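Serine/threonine-protein kinase Tel1 (Chaetomium thermophilum, PDB 6SKY) probably phosphorylates serine and threonine residues in S/T-Q sequences with ATP, helping to switch on checkpoint signalling after DNA damage. Local coordinates at residues Asp2619-Gln2624 with Arg2843-Tyr2848; Phe2626-Glu2631 with Gln2836-Ser2841; Asn2393-Phe2398 with Ala2428-Gln2433. One frame throughout, in Å; residues are numbered along the deposited sequence.

Contact 1 of 3, residues Asp2619-Gln2624 with Arg2843-Tyr2848; sequences DAIMEQ and RHDTLY. Unlike the reference sequence in segment 2843-2848: Leu2847 (reference Phe). Residue 2848 of segment 2843-2848 comes from a tag, linker or insertion.
Asp2845 and Tyr2848, the two ends of a type I beta turn, both reach the kinase-domain helix 2616-2632, where Ile2621 and Met2622 receive them. This N-lobe helix holds the place that helix C has in ordinary protein kinases, and the turn follows the C-lobe helix 2832-2843. Asp2845 comes first: its OD2 lies 3.5 Å from CD1 of Ile2621, a plain van der Waals touch, while the polar demand of the carboxylate is met by Arg2617, salt-bridged to OD2, and Ser2436 of the FAT region, hydrogen-bonded to OD1. An acid suits a spot between a basic and a hydroxyl partner. The chain then turns through Thr2846 and Leu2847 to Tyr2848, an inserted residue, whose CG stands anti to the backbone N (chi1 -174°), carrying the ring across to the helix. Ile2621 meets that ring obliquely, CG2 being 3.7 Å from CD1 of Tyr2848; its branched aliphatic chain can serve the ring and the carboxylate together. Trp2850 adds an edge-to-face ring contact to the tyrosine. With an alanine here, Ile2621 and Met2622 are likely to lose the ring they pack on, and a gap would open between turn and helix. Met2622, bent at chi2 and chi3, makes a Met-aromatic contact, its SD 4.9 Å from the Tyr2848 ring centroid, 58° off the ring normal, and 3.2 Å from Tyr2848 OH.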
# COMPACT_ATOMS: atom_id res chain seq x y z
N ASP A 2619 -17.88 19.20 -32.01
CA ASP A 2619 -18.59 19.30 -30.74
C ASP A 2619 -19.36 18.03 -30.43
O ASP A 2619 -19.41 17.60 -29.28
CB ASP A 2619 -19.53 20.50 -30.77
CG ASP A 2619 -18.80 21.82 -30.75
OD1 ASP A 2619 -17.57 21.82 -30.95
OD2 ASP A 2619 -19.45 22.86 -30.53
N ALA A 2620 -19.96 17.41 -31.44
CA ALA A 2620 -20.75 16.20 -31.21
C ALA A 2620 -19.86 15.01 -30.86
O ALA A 2620 -20.17 14.24 -29.94
CB ALA A 2620 -21.59 15.89 -32.44
N ILE A 2621 -18.75 14.85 -31.58
CA ILE A 2621 -17.80 13.80 -31.26
C ILE A 2621 -17.27 13.96 -29.85
O ILE A 2621 -17.18 12.99 -29.08
CB ILE A 2621 -16.66 13.80 -32.29
CG1 ILE A 2621 -17.15 13.33 -33.65
CG2 ILE A 2621 -15.56 12.91 -31.84
CD1 ILE A 2621 -17.47 11.89 -33.68
N MET A 2622 -16.91 15.18 -29.46
CA MET A 2622 -16.34 15.36 -28.14
C MET A 2622 -17.39 15.22 -27.05
O MET A 2622 -17.08 14.73 -25.96
CB MET A 2622 -15.64 16.70 -28.03
CG MET A 2622 -14.33 16.72 -28.78
SD MET A 2622 -13.44 15.16 -28.67
CE MET A 2622 -12.93 15.16 -26.96
N GLU A 2623 -18.63 15.62 -27.31
CA GLU A 2623 -19.69 15.36 -26.34
C GLU A 2623 -19.87 13.86 -26.13
O GLU A 2623 -20.06 13.41 -24.99
CB GLU A 2623 -20.99 16.01 -26.81
CG GLU A 2623 -22.18 15.77 -25.92
CD GLU A 2623 -22.00 16.35 -24.54
OE1 GLU A 2623 -21.44 17.45 -24.43
OE2 GLU A 2623 -22.40 15.70 -23.56
N GLN A 2624 -19.77 13.07 -27.20
CA GLN A 2624 -19.88 11.62 -27.06
C GLN A 2624 -18.72 11.04 -26.27
O GLN A 2624 -18.91 10.15 -25.43
CB GLN A 2624 -19.95 10.99 -28.44
CG GLN A 2624 -20.03 9.50 -28.43
CD GLN A 2624 -19.59 8.91 -29.74
OE1 GLN A 2624 -19.81 7.74 -30.01
NE2 GLN A 2624 -18.97 9.73 -30.57
N ARG A 2843 -9.56 7.19 -33.10
CA ARG A 2843 -8.44 7.25 -34.05
C ARG A 2843 -8.81 6.71 -35.42
O ARG A 2843 -8.18 7.09 -36.41
CB ARG A 2843 -7.26 6.47 -33.49
CG ARG A 2843 -5.93 6.86 -34.08
CD ARG A 2843 -4.96 5.69 -34.03
NE ARG A 2843 -4.66 5.26 -32.68
CZ ARG A 2843 -3.63 5.70 -31.97
NH1 ARG A 2843 -3.42 5.24 -30.74
NH2 ARG A 2843 -2.80 6.59 -32.49
N HIS A 2844 -9.81 5.83 -35.50
CA HIS A 2844 -10.28 5.28 -36.76
C HIS A 2844 -11.49 6.03 -37.30
O HIS A 2844 -12.27 5.47 -38.06
CB HIS A 2844 -10.62 3.80 -36.59
CG HIS A 2844 -9.51 3.01 -35.98
ND1 HIS A 2844 -9.70 2.17 -34.90
CD2 HIS A 2844 -8.20 2.94 -36.28
CE1 HIS A 2844 -8.55 1.62 -34.57
NE2 HIS A 2844 -7.62 2.06 -35.39
N ASP A 2845 -11.65 7.28 -36.90
CA ASP A 2845 -12.70 8.15 -37.41
C ASP A 2845 -12.06 9.06 -38.45
O ASP A 2845 -11.24 9.92 -38.11
CB ASP A 2845 -13.35 8.94 -36.28
CG ASP A 2845 -14.68 9.51 -36.67
OD1 ASP A 2845 -15.09 9.31 -37.83
OD2 ASP A 2845 -15.31 10.16 -35.82
N THR A 2846 -12.42 8.86 -39.71
CA THR A 2846 -11.77 9.58 -40.80
C THR A 2846 -12.02 11.08 -40.73
O THR A 2846 -11.19 11.88 -41.18
CB THR A 2846 -12.26 9.04 -42.14
OG1 THR A 2846 -12.40 7.62 -42.05
CG2 THR A 2846 -11.27 9.36 -43.23
N LEU A 2847 -13.15 11.49 -40.15
CA LEU A 2847 -13.63 12.85 -40.25
C LEU A 2847 -13.32 13.70 -39.03
O LEU A 2847 -13.72 14.86 -38.99
CB LEU A 2847 -15.14 12.84 -40.49
CG LEU A 2847 -15.60 12.23 -41.81
CD1 LEU A 2847 -17.10 12.06 -41.82
CD2 LEU A 2847 -15.17 13.12 -42.93
N TYR A 2848 -12.64 13.15 -38.03
CA TYR A 2848 -12.28 13.92 -36.85
C TYR A 2848 -10.93 14.59 -37.09
O TYR A 2848 -9.96 13.92 -37.46
CB TYR A 2848 -12.23 13.03 -35.61
CG TYR A 2848 -12.00 13.81 -34.35
CD1 TYR A 2848 -12.99 14.61 -33.82
CD2 TYR A 2848 -10.78 13.78 -33.70
CE1 TYR A 2848 -12.79 15.33 -32.68
CE2 TYR A 2848 -10.57 14.50 -32.56
CZ TYR A 2848 -11.57 15.28 -32.06
OH TYR A 2848 -11.35 16.00 -30.92

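Contact 2 of 3, residues Phe2626-Glu2631 with Gln2836-Ser2841; sequences FAAVSE and QTILDS
Packing between the two lobes of the kinase domain brings helix 2616-2632 of the N-lobe against helix 2832-2843 of the C-lobe, and Ile2838 carries it from the C-lobe side. The helices come nearest at Ala2628 and Ile2838, whose CA atoms are 7.7 Å apart, a spacing that the methyl of an alanine permits while a long isoleucine bridges the rest. The contact is wholly apolar, and on the isoleucine side a single methyl makes it: CD1 of Ile2838 lies 3.7 Å from CB of Ala2628 and, more loosely, 4.2 Å from CG2 of Val2629. Ile2838 places CG1 anti to its own carbonyl carbon and then runs on extended (chi2 171°), which sends CD1 straight out to the other helix. In Val2629, CG1 is anti to the backbone N, so that CG2 is the branch left beside that nitrogen and turned to the isoleucine. A compact apolar side chain suits this buried place between Ile2838 and Leu2752 of helix 2732-2755. The FAT helix 2394-2404 borders the same isoleucine, extending the apolar surface beyond the kinase domain. On each helix a serine bonds to its own backbone, which lets a small polar side chain be buried. Ser2841 OG donates to Ile2838 O at 2.7 Å. On the other helix, Phe2626 O takes two donors from opposite faces of its carbonyl plane, Ser2630 N and, at 3.0 Å, Ser2630 OG.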
# COMPACT_ATOMS: atom_id res chain seq x y z
N PHE A 2626 -16.86 12.58 -23.97
CA PHE A 2626 -17.01 12.96 -22.57
C PHE A 2626 -18.11 12.15 -21.89
O PHE A 2626 -17.96 11.76 -20.73
CB PHE A 2626 -17.31 14.45 -22.48
CG PHE A 2626 -16.09 15.31 -22.43
CD1 PHE A 2626 -15.44 15.69 -23.58
CD2 PHE A 2626 -15.59 15.75 -21.22
CE1 PHE A 2626 -14.33 16.48 -23.54
CE2 PHE A 2626 -14.47 16.54 -21.17
CZ PHE A 2626 -13.84 16.90 -22.33
N ALA A 2627 -19.20 11.88 -22.59
CA ALA A 2627 -20.25 11.05 -22.00
C ALA A 2627 -19.76 9.64 -21.73
O ALA A 2627 -20.11 9.04 -20.71
CB ALA A 2627 -21.47 11.04 -22.90
N ALA A 2628 -18.93 9.09 -22.62
CA ALA A 2628 -18.41 7.74 -22.40
C ALA A 2628 -17.48 7.68 -21.20
O ALA A 2628 -17.56 6.74 -20.39
CB ALA A 2628 -17.71 7.25 -23.66
N VAL A 2629 -16.60 8.66 -21.05
CA VAL A 2629 -15.71 8.65 -19.89
C VAL A 2629 -16.50 8.86 -18.59
O VAL A 2629 -16.23 8.21 -17.56
CB VAL A 2629 -14.60 9.69 -20.06
CG1 VAL A 2629 -13.67 9.66 -18.89
CG2 VAL A 2629 -13.83 9.43 -21.32
N SER A 2630 -17.49 9.74 -18.61
CA SER A 2630 -18.31 9.90 -17.42
C SER A 2630 -19.08 8.63 -17.09
O SER A 2630 -19.36 8.36 -15.91
CB SER A 2630 -19.26 11.07 -17.59
OG SER A 2630 -18.53 12.23 -17.87
N GLU A 2631 -19.46 7.85 -18.09
CA GLU A 2631 -20.05 6.55 -17.80
C GLU A 2631 -19.05 5.61 -17.16
O GLU A 2631 -19.42 4.77 -16.34
CB GLU A 2631 -20.62 5.92 -19.07
CG GLU A 2631 -21.93 6.49 -19.51
CD GLU A 2631 -23.08 6.04 -18.63
OE1 GLU A 2631 -22.89 5.08 -17.85
OE2 GLU A 2631 -24.17 6.64 -18.71
N GLN A 2836 -8.17 4.52 -23.18
CA GLN A 2836 -7.38 4.22 -24.37
C GLN A 2836 -8.25 3.62 -25.46
O GLN A 2836 -8.09 3.95 -26.63
CB GLN A 2836 -6.24 3.28 -23.99
CG GLN A 2836 -5.35 2.87 -25.14
CD GLN A 2836 -4.44 3.98 -25.61
OE1 GLN A 2836 -4.19 4.94 -24.88
NE2 GLN A 2836 -3.94 3.86 -26.83
N THR A 2837 -9.16 2.73 -25.09
CA THR A 2837 -10.08 2.13 -26.06
C THR A 2837 -10.98 3.18 -26.70
O THR A 2837 -11.21 3.14 -27.92
CB THR A 2837 -10.93 1.07 -25.37
OG1 THR A 2837 -10.08 0.04 -24.86
CG2 THR A 2837 -11.89 0.46 -26.35
N ILE A 2838 -11.51 4.10 -25.90
CA ILE A 2838 -12.36 5.16 -26.44
C ILE A 2838 -11.58 6.04 -27.41
O ILE A 2838 -12.04 6.33 -28.52
CB ILE A 2838 -12.98 5.98 -25.30
CG1 ILE A 2838 -13.90 5.11 -24.46
CG2 ILE A 2838 -13.75 7.15 -25.85
CD1 ILE A 2838 -14.37 5.78 -23.23
N LEU A 2839 -10.38 6.46 -27.02
CA LEU A 2839 -9.61 7.31 -27.92
C LEU A 2839 -9.14 6.56 -29.15
O LEU A 2839 -8.97 7.15 -30.22
CB LEU A 2839 -8.42 7.92 -27.18
CG LEU A 2839 -8.72 8.77 -25.96
CD1 LEU A 2839 -7.46 9.43 -25.49
CD2 LEU A 2839 -9.76 9.81 -26.26
N ASP A 2840 -8.92 5.25 -29.04
CA ASP A 2840 -8.57 4.46 -30.21
C ASP A 2840 -9.73 4.37 -31.18
O ASP A 2840 -9.54 4.48 -32.39
CB ASP A 2840 -8.13 3.06 -29.79
CG ASP A 2840 -6.68 3.02 -29.34
OD1 ASP A 2840 -5.97 4.02 -29.56
OD2 ASP A 2840 -6.26 1.99 -28.77
N SER A 2841 -10.94 4.16 -30.67
CA SER A 2841 -12.11 4.25 -31.54
C SER A 2841 -12.18 5.61 -32.21
O SER A 2841 -12.64 5.72 -33.34
CB SER A 2841 -13.39 4.01 -30.74
OG SER A 2841 -13.83 5.21 -30.14

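Contact 3 of 3, residues Asn2393-Phe2398 with Ala2428-Gln2433; sequences NDALRF and ALLMNQ
The backbones of 2393-2398 and 2428-2433 are nearest at Leu2396 and Leu2430, with CA atoms 7.8 Å apart, the first in the first turn of helix 2394-2404 and the second at the N-cap position of the short helix 2431-2434. No hydrogen bond joins the two segments; a leucine pair does the work. The bond from CA to CB of Leu2430 aims at the other helix, and its CG lies anti to the carbonyl carbon; CD1 is then anti to CA (chi2 -178°) and CD2 branches off beside it, both near CD1 of Leu2396. Leu2396 sets off less directly, but its end comes nearer: CD1 is 3.6 Å from CD2 of Leu2430 and 4.0 Å from CD1 of Leu2430. Leucine suits both places, for different reasons. The fork of Leu2430 brings two methyls to one neighbour, whereas that of Leu2396 also serves a second surface, the kinase helix 2832-2843, where its CD2 meets Ile2838 and its CD1 meets Ser2841. Ala2395 borders the pair, its O 4.0 Å from CD1 of Leu2430 and its CB 4.4 Å from the same methyl; a small residue here lets the leucine lie close to the helix backbone. Farther round the first helix, Asp2394 hydrogen-bonds His2293 and Arg2397 forms a salt bridge with Asp2300, tying this turn to helix 2286-2303, while Asn2432 and Gln2433 rest on Ile2621 and Gln2624 of the kinase helix 2616-2632. Apolar side chains meeting between helical segments near in sequence are in keeping with the alpha-solenoid build of the FAT region, here at its border with the kinase domain.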
# COMPACT_ATOMS: atom_id res chain seq x y z
N ASN A 2393 -18.79 -2.69 -23.43
CA ASN A 2393 -17.72 -1.95 -24.07
C ASN A 2393 -16.83 -2.85 -24.90
O ASN A 2393 -15.83 -2.37 -25.44
CB ASN A 2393 -16.89 -1.22 -23.02
CG ASN A 2393 -17.74 -0.44 -22.06
OD1 ASN A 2393 -18.35 0.57 -22.42
ND2 ASN A 2393 -17.82 -0.92 -20.82
N ASP A 2394 -17.16 -4.13 -24.99
CA ASP A 2394 -16.55 -5.01 -25.97
C ASP A 2394 -16.97 -4.67 -27.38
O ASP A 2394 -16.34 -5.14 -28.33
CB ASP A 2394 -16.92 -6.46 -25.67
CG ASP A 2394 -16.24 -6.99 -24.44
OD1 ASP A 2394 -16.02 -8.21 -24.34
OD2 ASP A 2394 -15.89 -6.17 -23.56
N ALA A 2395 -18.01 -3.87 -27.55
CA ALA A 2395 -18.39 -3.42 -28.88
C ALA A 2395 -17.40 -2.39 -29.41
O ALA A 2395 -17.01 -2.44 -30.57
CB ALA A 2395 -19.80 -2.84 -28.86
N LEU A 2396 -16.96 -1.49 -28.54
CA LEU A 2396 -15.96 -0.50 -28.94
C LEU A 2396 -14.63 -1.15 -29.24
O LEU A 2396 -13.95 -0.79 -30.22
CB LEU A 2396 -15.83 0.53 -27.82
CG LEU A 2396 -15.45 1.95 -28.18
CD1 LEU A 2396 -16.31 2.42 -29.30
CD2 LEU A 2396 -15.66 2.80 -26.98
N ARG A 2397 -14.23 -2.13 -28.43
CA ARG A 2397 -12.97 -2.83 -28.66
C ARG A 2397 -13.04 -3.71 -29.89
O ARG A 2397 -12.10 -3.75 -30.69
CB ARG A 2397 -12.60 -3.63 -27.43
CG ARG A 2397 -11.30 -4.39 -27.56
CD ARG A 2397 -10.19 -3.51 -28.09
NE ARG A 2397 -9.08 -4.31 -28.59
CZ ARG A 2397 -8.11 -3.84 -29.37
NH1 ARG A 2397 -7.14 -4.64 -29.78
NH2 ARG A 2397 -8.12 -2.58 -29.75
N PHE A 2398 -14.15 -4.43 -30.08
CA PHE A 2398 -14.33 -5.18 -31.31
C PHE A 2398 -14.27 -4.26 -32.52
O PHE A 2398 -13.70 -4.63 -33.55
CB PHE A 2398 -15.64 -5.94 -31.31
CG PHE A 2398 -16.09 -6.33 -32.68
CD1 PHE A 2398 -15.52 -7.40 -33.32
CD2 PHE A 2398 -17.05 -5.60 -33.35
CE1 PHE A 2398 -15.91 -7.74 -34.58
CE2 PHE A 2398 -17.43 -5.94 -34.61
CZ PHE A 2398 -16.86 -7.02 -35.22
N ALA A 2428 -25.42 0.79 -31.59
CA ALA A 2428 -26.26 1.91 -31.96
C ALA A 2428 -25.61 3.25 -31.65
O ALA A 2428 -25.86 4.23 -32.35
CB ALA A 2428 -27.61 1.81 -31.25
N LEU A 2429 -24.78 3.31 -30.61
CA LEU A 2429 -24.11 4.55 -30.24
C LEU A 2429 -22.78 4.76 -30.94
O LEU A 2429 -22.11 5.75 -30.67
CB LEU A 2429 -23.90 4.61 -28.73
CG LEU A 2429 -25.11 4.87 -27.84
CD1 LEU A 2429 -24.67 5.03 -26.39
CD2 LEU A 2429 -25.86 6.10 -28.29
N LEU A 2430 -22.39 3.86 -31.83
CA LEU A 2430 -21.15 3.98 -32.59
C LEU A 2430 -21.42 4.26 -34.06
O LEU A 2430 -20.72 3.76 -34.93
CB LEU A 2430 -20.30 2.72 -32.48
CG LEU A 2430 -20.26 1.94 -31.18
CD1 LEU A 2430 -19.31 0.79 -31.34
CD2 LEU A 2430 -19.86 2.82 -30.02
N MET A 2431 -22.44 5.05 -34.36
CA MET A 2431 -22.75 5.36 -35.75
C MET A 2431 -21.91 6.49 -36.30
O MET A 2431 -21.88 6.67 -37.52
CB MET A 2431 -24.23 5.69 -35.90
CG MET A 2431 -25.13 4.49 -35.97
SD MET A 2431 -25.00 3.61 -37.53
CE MET A 2431 -25.36 4.93 -38.67
N ASN A 2432 -21.24 7.26 -35.46
CA ASN A 2432 -20.31 8.26 -35.97
C ASN A 2432 -19.08 7.62 -36.58
O ASN A 2432 -18.53 8.14 -37.55
CB ASN A 2432 -19.90 9.22 -34.86
CG ASN A 2432 -20.88 10.34 -34.67
OD1 ASN A 2432 -21.36 10.92 -35.64
ND2 ASN A 2432 -21.18 10.67 -33.42
N GLN A 2433 -18.63 6.50 -36.02
CA GLN A 2433 -17.47 5.79 -36.52
C GLN A 2433 -17.81 4.82 -37.62
O GLN A 2433 -16.97 4.53 -38.47
CB GLN A 2433 -16.78 5.04 -35.39
CG GLN A 2433 -16.00 5.91 -34.42
CD GLN A 2433 -16.86 6.54 -33.36
OE1 GLN A 2433 -17.56 5.85 -32.63
NE2 GLN A 2433 -16.80 7.86 -33.26

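How the contacts relate
Contacts 1 and 2 share helix 2616-2632, one using its earlier half and the other its later half, and both join it to helix 2832-2843 or the turn that follows. Both are buried; contact 3, partly buried, belongs to the FAT region. Chemistry follows place: contact 1, nearer the magnesium site, mixes aromatic, sulfur and carboxylate groups, whereas contacts 2 and 3 rest almost entirely on aliphatic side chains. The three form one continuous cluster, with centres 10 to 12 Å apart. Contact 3 abuts contact 2, with Thr2837 beside Arg2397, and Gln2433 lies against Asp2845 of contact 1, so FAT and kinase domain meet here.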